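Local coordinates for carbohydrate binding module family 33 and 10 domain protein (PDB 6RW7) that comprises the AA10 lytic polysaccharide monooxygenase domain of a longer protein, a copper-containing oxidoreductase that probably binds cellulose and cleaves it by oxidation, at residues F123-T128 with S176-I181; Y3-P8 with V99-Y104; S50-H55 with G72-P77; F108-E113 with G186-T191. All coordinates share one frame; numbering follows the deposited sequence.

Interaction 1 of 4, residues F123-T128 with S176-I181; sequences FSFDPT and SGRHVI
Arg178 lays its guanidinium flat on the ring of Phe125, a stacked cation-pi pair that fastens the loop between strands 111-118 and 142-145 to the start of strand 178-187 in the beta-sandwich of the enzyme. The planes are only 10° apart, and CZ of Arg178 stands 3.9 Å from the centroid of the Phe125 ring. With CG anti to the backbone N (chi1 -167°) and the chain extended to NE, the arginine runs across the aromatic face, while Asn85 binds NH2 at its outer end. The backbone of Arg178 contributes as well. Its O meets the edge of the Phe123 ring, 3.5 Å from CD2, and accepts a hydrogen bond from a water that also donates to Phe123 O and accepts from Phe125 N. This water joins the two backbones, which make no direct hydrogen bond to each other.

At His179 the imidazole turns back toward the loop and brings CE1 to 4.0 Å from Phe123 CB. The two rings meet obliquely, their planes 44° apart, and Thr119 holds the imidazole through ND1. A weak bond from NE2 to Ser176 O adds a tie within the 176-181 segment. Val180 completes the contact: its CG2 methyl approaches both phenylalanines, 4.4 Å from Phe123 CE2 and equally far from Phe125 CD1.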
loop_
_atom_site.group_PDB
_atom_site.type_symbol
_atom_site.label_atom_id
_atom_site.label_comp_id
_atom_site.label_asym_id
_atom_site.label_seq_id
_atom_site.Cartn_x
_atom_site.Cartn_y
_atom_site.Cartn_z
ATOM N N PHE A 123 -0.310 7.128 -17.022
ATOM C CA PHE A 123 -0.572 7.944 -15.809
ATOM C C PHE A 123 0.434 9.097 -15.680
ATOM O O PHE A 123 1.630 8.871 -15.859
ATOM C CB PHE A 123 -0.444 7.042 -14.571
ATOM C CG PHE A 123 -0.471 7.737 -13.228
ATOM C CD1 PHE A 123 -1.632 8.322 -12.744
ATOM C CD2 PHE A 123 0.663 7.792 -12.435
ATOM C CE1 PHE A 123 -1.660 8.918 -11.490
ATOM C CE2 PHE A 123 0.630 8.390 -11.179
ATOM C CZ PHE A 123 -0.538 8.932 -10.698
ATOM N N SER A 124 -0.073 10.272 -15.304
ATOM C CA SER A 124 0.711 11.509 -15.070
ATOM C C SER A 124 0.496 11.938 -13.619
ATOM O O SER A 124 -0.596 12.463 -13.327
ATOM C CB SER A 124 0.288 12.585 -16.057
ATOM O OG SER A 124 1.146 13.702 -15.934
ATOM N N PHE A 125 1.467 11.647 -12.752
ATOM C CA PHE A 125 1.368 11.901 -11.289
ATOM C C PHE A 125 1.105 13.389 -11.054
ATOM O O PHE A 125 1.842 14.190 -11.635
ATOM C CB PHE A 125 2.634 11.471 -10.545
ATOM C CG PHE A 125 2.495 11.654 -9.050
ATOM C CD1 PHE A 125 1.765 10.759 -8.290
ATOM C CD2 PHE A 125 3.041 12.762 -8.417
ATOM C CE1 PHE A 125 1.608 10.943 -6.921
ATOM C CE2 PHE A 125 2.884 12.945 -7.051
ATOM C CZ PHE A 125 2.161 12.045 -6.307
ATOM N N ASP A 126 0.058 13.696 -10.279
ATOM C CA ASP A 126 -0.376 15.080 -9.957
ATOM C C ASP A 126 -0.342 15.229 -8.441
ATOM O O ASP A 126 -1.200 14.700 -7.747
ATOM C CB ASP A 126 -1.767 15.350 -10.524
ATOM C CG ASP A 126 -2.243 16.780 -10.332
ATOM O OD1 ASP A 126 -1.580 17.524 -9.567
ATOM O OD2 ASP A 126 -3.251 17.135 -10.964
ATOM N N PRO A 127 0.656 15.920 -7.871
ATOM C CA PRO A 127 0.715 16.081 -6.416
ATOM C C PRO A 127 -0.344 17.005 -5.794
ATOM O O PRO A 127 -0.289 17.137 -4.601
ATOM C CB PRO A 127 2.139 16.611 -6.210
ATOM C CG PRO A 127 2.427 17.384 -7.471
ATOM C CD PRO A 127 1.801 16.532 -8.550
ATOM N N THR A 128 -1.304 17.544 -6.563
ATOM C CA THR A 128 -2.327 18.520 -6.088
ATOM C C THR A 128 -3.685 17.856 -5.972
ATOM O O THR A 128 -4.585 18.471 -5.411
ATOM C CB THR A 128 -2.429 19.732 -7.024
ATOM O OG1 THR A 128 -3.076 19.335 -8.231
ATOM C CG2 THR A 128 -1.074 20.331 -7.330
ATOM N N SER A 176 7.449 3.443 -17.041
ATOM C CA SER A 176 8.431 4.543 -17.077
ATOM C C SER A 176 7.970 5.697 -16.200
ATOM O O SER A 176 6.779 5.994 -16.162
ATOM C CB SER A 176 8.654 4.985 -18.506
ATOM O OG SER A 176 9.104 3.873 -19.265
ATOM N N GLY A 177 8.899 6.386 -15.539
ATOM C CA GLY A 177 8.564 7.544 -14.709
ATOM C C GLY A 177 7.785 7.166 -13.467
ATOM O O GLY A 177 7.920 6.027 -12.956
ATOM N N ARG A 178 6.963 8.104 -12.994
ATOM C CA ARG A 178 6.387 8.043 -11.647
ATOM C C ARG A 178 5.035 7.347 -11.672
ATOM O O ARG A 178 4.124 7.765 -12.380
ATOM C CB ARG A 178 6.250 9.420 -11.018
ATOM C CG ARG A 178 5.962 9.278 -9.525
ATOM C CD ARG A 178 6.305 10.458 -8.685
ATOM N NE ARG A 178 5.671 10.321 -7.398
ATOM C CZ ARG A 178 5.877 11.133 -6.364
ATOM N NH1 ARG A 178 5.245 10.908 -5.223
ATOM N NH2 ARG A 178 6.723 12.149 -6.462
ATOM N N HIS A 179 4.915 6.328 -10.822
ATOM C CA HIS A 179 3.723 5.462 -10.729
ATOM C C HIS A 179 3.366 5.217 -9.274
ATOM O O HIS A 179 4.131 5.589 -8.359
ATOM C CB HIS A 179 3.938 4.181 -11.539
ATOM C CG HIS A 179 3.875 4.461 -12.998
ATOM N ND1 HIS A 179 2.668 4.556 -13.666
ATOM C CD2 HIS A 179 4.846 4.784 -13.890
ATOM C CE1 HIS A 179 2.897 4.874 -14.917
ATOM N NE2 HIS A 179 4.240 5.059 -15.087
ATOM N N VAL A 180 2.205 4.612 -9.082
ATOM C CA VAL A 180 1.751 4.201 -7.734
ATOM C C VAL A 180 1.308 2.756 -7.803
ATOM O O VAL A 180 0.608 2.375 -8.757
ATOM C CB VAL A 180 0.602 5.080 -7.224
ATOM C CG1 VAL A 180 0.203 4.626 -5.838
ATOM C CG2 VAL A 180 0.961 6.554 -7.220
ATOM N N ILE A 181 1.709 1.992 -6.798
ATOM C CA ILE A 181 1.191 0.618 -6.582
ATOM C C ILE A 181 0.213 0.674 -5.412
ATOM O O ILE A 181 0.556 1.220 -4.361
ATOM C CB ILE A 181 2.358 -0.365 -6.384
ATOM C CG1 ILE A 181 3.152 -0.468 -7.686
ATOM C CG2 ILE A 181 1.862 -1.724 -5.889
ATOM C CD1 ILE A 181 4.473 -1.180 -7.583
HETATM O O HOH W 1 3.413 9.814 -13.924
#

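Interaction 2 of 4, residues Y3-P8 with V99-Y104; sequences YIESPP and VWDISY. With CU (copper (II) ion), chain C.
Ile4 and Trp100 pack tightly where strand 3-6 pairs antiparallel with strand 96-101, at the edge of a four-stranded sheet in the immunoglobulin-like sandwich of this LPMO domain. CG1 of Ile4 sits over the five-membered ring of Trp100, 3.6 Å from its centroid and 15° off the normal, a close CH-pi contact. Backbone bonds flank this pair: Asp101 N donates to Tyr3 O at 2.8 Å, and Glu5 N to Val99 O at 2.7 Å. A classic beta bulge follows, with Glu5 and Ser6 both facing Val99; the bond from Ser6 N to the same oxygen is weak, whereas Val99 N returns a firm one to Ser6 O.

On the opposite face Tyr3 and Asp101 pack closely too, and the contact opens only beyond them, toward the copper, its water and the exposed Tyr104. Placing CG of Tyr3 between the backbone N and the carbonyl carbon (chi1 56°) lays its ring beside Asp101, whose CB lies over the ring face. Farther out, a copper(II) ion bridges the strands: Glu5 OE1 binds it at 2.2 Å and Asp101 OD2 at 2.5 Å, together with His165 and a water. This site is separate from the copper(I) held by His1 and His107. Asp101 OD1 accepts from Ser103 N, an Asx turn, and also from Ser103 OG; both help hold the carboxylate. At the rim, a water 2.9 Å from Tyr3 OH links that hydroxyl to Tyr104 OH.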
loop_
_atom_site.group_PDB
_atom_site.type_symbol
_atom_site.label_atom_id
_atom_site.label_comp_id
_atom_site.label_asym_id
_atom_site.label_seq_id
_atom_site.Cartn_x
_atom_site.Cartn_y
_atom_site.Cartn_z
ATOM N N TYR A 3 1.339 -3.046 6.651
ATOM C CA TYR A 3 1.674 -2.058 5.598
ATOM C C TYR A 3 2.870 -2.624 4.843
ATOM O O TYR A 3 3.535 -3.542 5.353
ATOM C CB TYR A 3 1.989 -0.684 6.219
ATOM C CG TYR A 3 3.092 -0.747 7.241
ATOM C CD1 TYR A 3 2.835 -1.177 8.524
ATOM C CD2 TYR A 3 4.411 -0.487 6.894
ATOM C CE1 TYR A 3 3.853 -1.370 9.429
ATOM C CE2 TYR A 3 5.444 -0.653 7.807
ATOM C CZ TYR A 3 5.159 -1.084 9.083
ATOM O OH TYR A 3 6.172 -1.254 10.001
ATOM N N ILE A 4 3.158 -2.097 3.670
ATOM C CA ILE A 4 4.310 -2.565 2.885
ATOM C C ILE A 4 5.569 -1.839 3.369
ATOM O O ILE A 4 5.654 -0.586 3.310
ATOM C CB ILE A 4 4.052 -2.451 1.378
ATOM C CG1 ILE A 4 2.947 -3.431 0.977
ATOM C CG2 ILE A 4 5.332 -2.671 0.578
ATOM C CD1 ILE A 4 2.538 -3.319 -0.461
ATOM N N GLU A 5 6.550 -2.630 3.762
ATOM C CA GLU A 5 7.856 -2.144 4.255
ATOM C C GLU A 5 8.844 -1.964 3.105
ATOM O O GLU A 5 9.632 -1.001 3.152
ATOM C CB GLU A 5 8.367 -3.134 5.294
ATOM C CG GLU A 5 9.772 -2.858 5.782
ATOM C CD GLU A 5 10.151 -3.739 6.958
ATOM O OE1 GLU A 5 9.341 -3.878 7.884
ATOM O OE2 GLU A 5 11.262 -4.278 6.928
ATOM N N SER A 6 8.852 -2.877 2.145
ATOM C CA SER A 6 9.816 -2.858 1.025
ATOM C C SER A 6 9.107 -3.282 -0.245
ATOM O O SER A 6 8.495 -4.337 -0.239
ATOM C CB SER A 6 10.993 -3.772 1.299
ATOM O OG SER A 6 11.882 -3.686 0.209
ATOM N N PRO A 7 9.131 -2.501 -1.348
ATOM C CA PRO A 7 9.633 -1.127 -1.346
ATOM C C PRO A 7 8.805 -0.287 -0.377
ATOM O O PRO A 7 7.669 -0.657 -0.024
ATOM C CB PRO A 7 9.398 -0.655 -2.776
ATOM C CG PRO A 7 8.225 -1.516 -3.215
ATOM C CD PRO A 7 8.513 -2.879 -2.622
ATOM N N PRO A 8 9.362 0.817 0.145
ATOM C CA PRO A 8 8.699 1.515 1.233
ATOM C C PRO A 8 7.397 2.174 0.782
ATOM O O PRO A 8 7.407 3.047 -0.063
ATOM C CB PRO A 8 9.708 2.561 1.713
ATOM C CG PRO A 8 10.669 2.705 0.553
ATOM C CD PRO A 8 10.691 1.364 -0.149
ATOM N N VAL A 99 7.321 -6.790 0.523
ATOM C CA VAL A 99 7.395 -7.229 1.936
ATOM C C VAL A 99 6.312 -6.484 2.706
ATOM O O VAL A 99 6.414 -5.226 2.868
ATOM C CB VAL A 99 8.785 -6.962 2.520
ATOM C CG1 VAL A 99 8.835 -7.430 3.962
ATOM C CG2 VAL A 99 9.895 -7.616 1.696
ATOM N N TRP A 100 5.313 -7.221 3.163
ATOM C CA TRP A 100 4.331 -6.680 4.132
ATOM C C TRP A 100 4.916 -6.870 5.523
ATOM O O TRP A 100 5.229 -8.021 5.894
ATOM C CB TRP A 100 2.992 -7.382 4.023
ATOM C CG TRP A 100 2.141 -6.926 2.882
ATOM C CD1 TRP A 100 2.213 -7.273 1.563
ATOM C CD2 TRP A 100 1.083 -5.976 2.982
ATOM N NE1 TRP A 100 1.244 -6.625 0.847
ATOM C CE2 TRP A 100 0.515 -5.846 1.699
ATOM C CE3 TRP A 100 0.531 -5.260 4.042
ATOM C CZ2 TRP A 100 -0.568 -5.002 1.455
ATOM C CZ3 TRP A 100 -0.540 -4.423 3.796
ATOM C CH2 TRP A 100 -1.064 -4.284 2.514
ATOM N N ASP A 101 4.982 -5.802 6.308
ATOM C CA ASP A 101 5.245 -5.918 7.752
ATOM C C ASP A 101 3.910 -6.107 8.449
ATOM O O ASP A 101 3.036 -5.235 8.311
ATOM C CB ASP A 101 5.938 -4.697 8.354
ATOM C CG ASP A 101 6.144 -4.922 9.843
ATOM O OD1 ASP A 101 5.208 -4.705 10.598
ATOM O OD2 ASP A 101 7.188 -5.415 10.213
ATOM N N ILE A 102 3.744 -7.213 9.154
ATOM C CA ILE A 102 2.489 -7.490 9.908
ATOM C C ILE A 102 2.818 -7.630 11.403
ATOM O O ILE A 102 1.987 -8.143 12.138
ATOM C CB ILE A 102 1.729 -8.695 9.292
ATOM C CG1 ILE A 102 2.412 -10.049 9.533
ATOM C CG2 ILE A 102 1.475 -8.474 7.803
ATOM C CD1 ILE A 102 1.510 -11.218 9.185
ATOM N N SER A 103 3.924 -7.036 11.847
ATOM C CA SER A 103 4.405 -7.158 13.247
ATOM C C SER A 103 3.353 -6.630 14.238
ATOM O O SER A 103 3.211 -7.221 15.323
ATOM C CB SER A 103 5.720 -6.468 13.435
ATOM O OG SER A 103 5.584 -5.082 13.214
ATOM N N TYR A 104 2.621 -5.573 13.899
ATOM C CA TYR A 104 1.643 -4.958 14.840
ATOM C C TYR A 104 0.356 -5.778 14.921
ATOM O O TYR A 104 -0.486 -5.461 15.760
ATOM C CB TYR A 104 1.325 -3.521 14.439
ATOM C CG TYR A 104 2.521 -2.627 14.564
ATOM C CD1 TYR A 104 3.031 -2.267 15.806
ATOM C CD2 TYR A 104 3.186 -2.179 13.437
ATOM C CE1 TYR A 104 4.156 -1.467 15.917
ATOM C CE2 TYR A 104 4.307 -1.373 13.525
ATOM C CZ TYR A 104 4.796 -1.019 14.774
ATOM O OH TYR A 104 5.901 -0.223 14.832
HETATM CU CU CU C . 9.559 -5.354 9.446
HETATM O O HOH W 2 7.155 -0.025 12.496
HETATM O O HOH W 3 9.940 -6.643 11.169
#

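Interaction 3 of 4, residues S50-H55 with G72-P77; sequences SVVAHH and GETWNP
Glu73 OE2 is gripped by His54 ND1 at 2.7 Å and by a water that donates to it and accepts from His54 N. The histidine bond is nearly straight (169° at the hydrogen). Its acceptor lies in the imidazole plane, although His54 approaches from above the plane of the carboxylate. Water and ring together tie the acid to both the backbone and the side chain of one residue, on the short edge strand 52-54.

Further along, Glu73 N donates to Val52 O, which ties the start of loop 72-77 to the strand. Thr74, with OG1 beside its backbone N (chi1 -52°), sends that hydroxyl to Ser50 O at 2.7 Å, in the carbonyl plane. A second water donates to Ser50 O and accepts from Val52 N and Thr74 N, filling in where the backbones do not bond directly. Beyond it the edge of the Trp75 indole touches a methyl of Val51, CZ3 to CG2 at 3.8 Å.

His54 NE2 bonds in turn to Glu193, a copper(I)-binding residue in a structure of this protein though not a ligand in this chain. The Glu73 bond probably helps fix the rotation of the imidazole and so may help orient Glu193.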
loop_
_atom_site.group_PDB
_atom_site.type_symbol
_atom_site.label_atom_id
_atom_site.label_comp_id
_atom_site.label_asym_id
_atom_site.label_seq_id
_atom_site.Cartn_x
_atom_site.Cartn_y
_atom_site.Cartn_z
ATOM N N SER A 50 -2.974 0.730 10.259
ATOM C CA SER A 50 -4.429 0.532 10.466
ATOM C C SER A 50 -5.249 1.087 9.311
ATOM O O SER A 50 -6.327 1.619 9.582
ATOM C CB SER A 50 -4.841 1.144 11.769
ATOM O OG SER A 50 -3.999 0.686 12.815
ATOM N N VAL A 51 -4.770 0.967 8.072
ATOM C CA VAL A 51 -5.629 1.319 6.912
ATOM C C VAL A 51 -6.427 0.053 6.603
ATOM O O VAL A 51 -5.850 -0.889 6.034
ATOM C CB VAL A 51 -4.844 1.831 5.695
ATOM C CG1 VAL A 51 -5.833 2.336 4.669
ATOM C CG2 VAL A 51 -3.860 2.935 6.059
ATOM N N VAL A 52 -7.686 0.001 7.044
ATOM C CA VAL A 52 -8.398 -1.287 7.252
ATOM C C VAL A 52 -9.864 -1.216 6.836
ATOM O O VAL A 52 -10.510 -0.155 6.991
ATOM C CB VAL A 52 -8.254 -1.768 8.715
ATOM C CG1 VAL A 52 -8.936 -0.838 9.703
ATOM C CG2 VAL A 52 -8.714 -3.206 8.904
ATOM N N ALA A 53 -10.346 -2.356 6.353
ATOM C CA ALA A 53 -11.773 -2.589 6.085
ATOM C C ALA A 53 -12.088 -4.049 6.371
ATOM O O ALA A 53 -11.168 -4.831 6.655
ATOM C CB ALA A 53 -12.090 -2.216 4.657
ATOM N N HIS A 54 -13.359 -4.425 6.244
ATOM C CA HIS A 54 -13.800 -5.816 6.414
ATOM C C HIS A 54 -14.650 -6.186 5.208
ATOM O O HIS A 54 -15.865 -6.195 5.324
ATOM C CB HIS A 54 -14.548 -5.995 7.736
ATOM C CG HIS A 54 -13.665 -5.781 8.905
ATOM N ND1 HIS A 54 -13.458 -4.533 9.444
ATOM C CD2 HIS A 54 -12.912 -6.646 9.613
ATOM C CE1 HIS A 54 -12.583 -4.629 10.428
ATOM N NE2 HIS A 54 -12.266 -5.926 10.572
ATOM N N HIS A 55 -13.989 -6.463 4.094
ATOM C CA HIS A 55 -14.647 -6.842 2.824
ATOM C C HIS A 55 -13.584 -7.363 1.870
ATOM O O HIS A 55 -12.420 -7.528 2.298
ATOM C CB HIS A 55 -15.453 -5.671 2.265
ATOM C CG HIS A 55 -14.666 -4.441 1.992
ATOM N ND1 HIS A 55 -13.457 -4.437 1.275
ATOM C CD2 HIS A 55 -14.916 -3.160 2.326
ATOM C CE1 HIS A 55 -13.040 -3.196 1.186
ATOM N NE2 HIS A 55 -13.899 -2.391 1.825
ATOM N N GLY A 72 -11.734 3.577 4.376
ATOM C CA GLY A 72 -11.599 2.594 5.465
ATOM C C GLY A 72 -12.061 3.118 6.827
ATOM O O GLY A 72 -12.590 4.254 6.953
ATOM N N GLU A 73 -11.834 2.304 7.847
ATOM C CA GLU A 73 -12.566 2.415 9.125
ATOM C C GLU A 73 -11.861 3.332 10.116
ATOM O O GLU A 73 -12.560 3.902 10.961
ATOM C CB GLU A 73 -12.716 1.031 9.743
ATOM C CG GLU A 73 -13.542 0.112 8.874
ATOM C CD GLU A 73 -13.927 -1.222 9.479
ATOM O OE1 GLU A 73 -13.761 -1.373 10.704
ATOM O OE2 GLU A 73 -14.385 -2.106 8.742
ATOM N N THR A 74 -10.540 3.402 10.117
ATOM C CA THR A 74 -9.836 4.192 11.174
ATOM C C THR A 74 -10.102 5.688 10.982
ATOM O O THR A 74 -10.375 6.408 11.985
ATOM C CB THR A 74 -8.336 3.860 11.192
ATOM O OG1 THR A 74 -8.253 2.432 11.273
ATOM C CG2 THR A 74 -7.587 4.565 12.305
ATOM N N TRP A 75 -9.967 6.155 9.744
ATOM C CA TRP A 75 -10.247 7.541 9.322
ATOM C C TRP A 75 -10.600 7.513 7.840
ATOM O O TRP A 75 -10.094 6.654 7.112
ATOM C CB TRP A 75 -9.092 8.510 9.616
ATOM C CG TRP A 75 -7.813 7.954 10.161
ATOM C CD1 TRP A 75 -7.216 8.302 11.338
ATOM C CD2 TRP A 75 -6.939 7.009 9.531
ATOM N NE1 TRP A 75 -6.018 7.662 11.479
ATOM C CE2 TRP A 75 -5.828 6.845 10.396
ATOM C CE3 TRP A 75 -7.006 6.268 8.345
ATOM C CZ2 TRP A 75 -4.784 5.986 10.080
ATOM C CZ3 TRP A 75 -5.976 5.403 8.052
ATOM C CH2 TRP A 75 -4.881 5.265 8.909
ATOM N N ASN A 76 -11.432 8.458 7.424
ATOM C CA ASN A 76 -11.802 8.591 5.999
ATOM C C ASN A 76 -12.012 10.073 5.748
ATOM O O ASN A 76 -12.932 10.645 6.335
ATOM C CB ASN A 76 -13.032 7.748 5.696
ATOM C CG ASN A 76 -13.405 7.787 4.238
ATOM O OD1 ASN A 76 -12.531 7.968 3.406
ATOM N ND2 ASN A 76 -14.677 7.576 3.938
ATOM N N PRO A 77 -11.166 10.773 4.973
ATOM C CA PRO A 77 -10.012 10.197 4.280
ATOM C C PRO A 77 -8.896 9.762 5.232
ATOM O O PRO A 77 -8.846 10.205 6.377
ATOM C CB PRO A 77 -9.528 11.340 3.359
ATOM C CG PRO A 77 -10.026 12.597 4.011
ATOM C CD PRO A 77 -11.317 12.214 4.702
HETATM O O HOH W 4 -8.644 2.689 7.974
HETATM O O HOH W 5 -15.463 -2.295 6.310
#

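Interaction 4 of 4, residues F108-E113 with G186-T191; sequences FSDTEE and GRNEHT
Asp110 takes a side-on, two-nitrogen salt bridge from Arg187 where strands 111-118 and 178-187 meet as an antiparallel pair. NE reaches OD1 and NH2 reaches OD2, each at 2.9 Å, the planes of the two groups 44° apart. Holding CG between the backbone N and the carbonyl carbon (chi1 60°) turns the carboxylate toward the arginine, while Asp110 O accepts from Asn188 N. Thr111 then passes close to Arg187 by backbone alone, CA to CA 4.3 Å, its hydroxyl bonded to His107 O. Glu112 and Glu113 form a classic beta bulge: both amides donate to Gly186 O, at 2.9 Å from Glu112 N and 3.0 Å from Glu113 N. Glu112 OE1 shares a water with Arg187 O, and Glu113 O receives the amide of Gly186. The carboxylate of Glu113 turns to Lys59 and Arg194. Arg187 also bridges to Glu193, beside the copper(I) site, and strand 111-118 lies between strands 142-145 and 178-187 in the mixed sheet.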
loop_
_atom_site.group_PDB
_atom_site.type_symbol
_atom_site.label_atom_id
_atom_site.label_comp_id
_atom_site.label_asym_id
_atom_site.label_seq_id
_atom_site.Cartn_x
_atom_site.Cartn_y
_atom_site.Cartn_z
ATOM N N PHE A 108 -1.069 -14.331 10.460
ATOM C CA PHE A 108 -0.619 -15.360 9.494
ATOM C C PHE A 108 -1.705 -16.417 9.308
ATOM O O PHE A 108 -1.950 -16.831 8.182
ATOM C CB PHE A 108 0.672 -16.011 9.977
ATOM C CG PHE A 108 1.891 -15.138 9.840
ATOM C CD1 PHE A 108 2.467 -14.922 8.602
ATOM C CD2 PHE A 108 2.500 -14.579 10.955
ATOM C CE1 PHE A 108 3.624 -14.162 8.479
ATOM C CE2 PHE A 108 3.651 -13.818 10.837
ATOM C CZ PHE A 108 4.208 -13.600 9.593
ATOM N N SER A 109 -2.318 -16.858 10.405
ATOM C CA SER A 109 -3.115 -18.110 10.455
ATOM C C SER A 109 -4.344 -18.070 9.538
ATOM O O SER A 109 -4.801 -19.165 9.167
ATOM C CB SER A 109 -3.508 -18.454 11.868
ATOM O OG SER A 109 -4.499 -17.549 12.337
ATOM N N ASP A 110 -4.894 -16.898 9.203
ATOM C CA ASP A 110 -6.064 -16.819 8.297
ATOM C C ASP A 110 -5.781 -15.796 7.187
ATOM O O ASP A 110 -6.735 -15.356 6.552
ATOM C CB ASP A 110 -7.367 -16.580 9.073
ATOM C CG ASP A 110 -7.356 -15.289 9.871
ATOM O OD1 ASP A 110 -6.346 -14.535 9.797
ATOM O OD2 ASP A 110 -8.375 -15.041 10.577
ATOM N N THR A 111 -4.512 -15.489 6.921
ATOM C CA THR A 111 -4.151 -14.744 5.695
ATOM C C THR A 111 -4.657 -15.526 4.480
ATOM O O THR A 111 -4.422 -16.755 4.425
ATOM C CB THR A 111 -2.639 -14.546 5.573
ATOM O OG1 THR A 111 -2.279 -13.539 6.523
ATOM C CG2 THR A 111 -2.232 -14.103 4.186
ATOM N N GLU A 112 -5.301 -14.862 3.531
ATOM C CA GLU A 112 -5.811 -15.537 2.312
ATOM C C GLU A 112 -5.185 -14.962 1.040
ATOM O O GLU A 112 -4.847 -15.771 0.143
ATOM C CB GLU A 112 -7.326 -15.430 2.218
ATOM C CG GLU A 112 -7.834 -16.172 1.007
ATOM C CD GLU A 112 -9.307 -16.505 1.047
ATOM O OE1 GLU A 112 -10.087 -15.671 1.542
ATOM O OE2 GLU A 112 -9.666 -17.615 0.568
ATOM N N GLU A 113 -5.066 -13.645 0.887
ATOM C CA GLU A 113 -4.563 -13.178 -0.420
ATOM C C GLU A 113 -3.820 -11.855 -0.304
ATOM O O GLU A 113 -4.028 -11.074 0.627
ATOM C CB GLU A 113 -5.686 -13.096 -1.450
ATOM C CG GLU A 113 -6.786 -12.150 -1.032
ATOM C CD GLU A 113 -7.909 -11.926 -2.027
ATOM O OE1 GLU A 113 -8.096 -12.771 -2.918
ATOM O OE2 GLU A 113 -8.562 -10.875 -1.946
ATOM N N GLY A 186 -5.451 -9.421 2.466
ATOM C CA GLY A 186 -6.786 -9.853 2.905
ATOM C C GLY A 186 -6.728 -11.122 3.719
ATOM O O GLY A 186 -6.109 -12.124 3.282
ATOM N N ARG A 187 -7.402 -11.102 4.861
ATOM C CA ARG A 187 -7.684 -12.317 5.653
ATOM C C ARG A 187 -8.932 -12.986 5.077
ATOM O O ARG A 187 -9.660 -12.382 4.271
ATOM C CB ARG A 187 -7.840 -11.930 7.126
ATOM C CG ARG A 187 -6.554 -11.380 7.720
ATOM C CD ARG A 187 -6.736 -10.792 9.096
ATOM N NE ARG A 187 -7.151 -11.792 10.067
ATOM C CZ ARG A 187 -7.694 -11.526 11.257
ATOM N NH1 ARG A 187 -7.853 -10.280 11.669
ATOM N NH2 ARG A 187 -8.084 -12.510 12.024
ATOM N N ASN A 188 -9.171 -14.213 5.505
ATOM C CA ASN A 188 -10.264 -15.023 4.955
ATOM C C ASN A 188 -11.608 -14.546 5.521
ATOM O O ASN A 188 -11.667 -13.588 6.303
ATOM C CB ASN A 188 -9.969 -16.498 5.184
ATOM C CG ASN A 188 -10.342 -16.977 6.564
ATOM O OD1 ASN A 188 -10.491 -16.199 7.505
ATOM N ND2 ASN A 188 -10.528 -18.279 6.656
ATOM N N GLU A 189 -12.662 -15.261 5.152
ATOM C CA GLU A 189 -14.063 -14.884 5.428
ATOM C C GLU A 189 -14.379 -14.882 6.927
ATOM O O GLU A 189 -15.424 -14.310 7.259
ATOM C CB GLU A 189 -14.973 -15.861 4.684
ATOM C CG GLU A 189 -14.858 -17.266 5.224
ATOM C CD GLU A 189 -15.771 -18.284 4.584
ATOM O OE1 GLU A 189 -16.738 -17.866 3.914
ATOM O OE2 GLU A 189 -15.533 -19.485 4.798
ATOM N N HIS A 190 -13.561 -15.440 7.823
ATOM C CA HIS A 190 -13.898 -15.403 9.272
ATOM C C HIS A 190 -14.092 -13.934 9.698
ATOM O O HIS A 190 -14.987 -13.660 10.513
ATOM C CB HIS A 190 -12.836 -16.089 10.139
ATOM C CG HIS A 190 -13.251 -16.241 11.564
ATOM N ND1 HIS A 190 -14.169 -17.194 11.959
ATOM C CD2 HIS A 190 -12.915 -15.552 12.675
ATOM C CE1 HIS A 190 -14.363 -17.090 13.262
ATOM N NE2 HIS A 190 -13.606 -16.106 13.724
ATOM N N THR A 191 -13.250 -13.030 9.187
ATOM C CA THR A 191 -13.283 -11.582 9.479
ATOM C C THR A 191 -13.428 -10.734 8.218
ATOM O O THR A 191 -13.889 -9.585 8.321
ATOM C CB THR A 191 -12.010 -11.104 10.196
ATOM O OG1 THR A 191 -10.845 -11.170 9.347
ATOM C CG2 THR A 191 -11.775 -11.847 11.496
HETATM O O HOH W 6 -10.276 -13.826 8.966
HETATM O O HOH W 7 -9.827 -12.827 1.402
#

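How the interactions relate
From the N terminus, strand 3-6 opens interaction 2, and the chain makes interaction 3 entirely within that loop before 99-104 closes it. A second nest follows: 108-113 opens interaction 4, 123-128 opens interaction 1, and 176-181 and then 186-191 close them in reverse order. No loops cross. Interactions 1 and 4 lie near opposite ends of strand 178-187, their centres about 31 Å apart, while interaction 2 belongs to the other sheet. Ile102 CD1 of interaction 2 packs on Phe108 CZ of interaction 4 at 3.6 Å, within the connection between strands 96-101 and 111-118, which belong to different sheets. His54 of interaction 3 touches Thr191 of interaction 4, and both contacts approach Glu193.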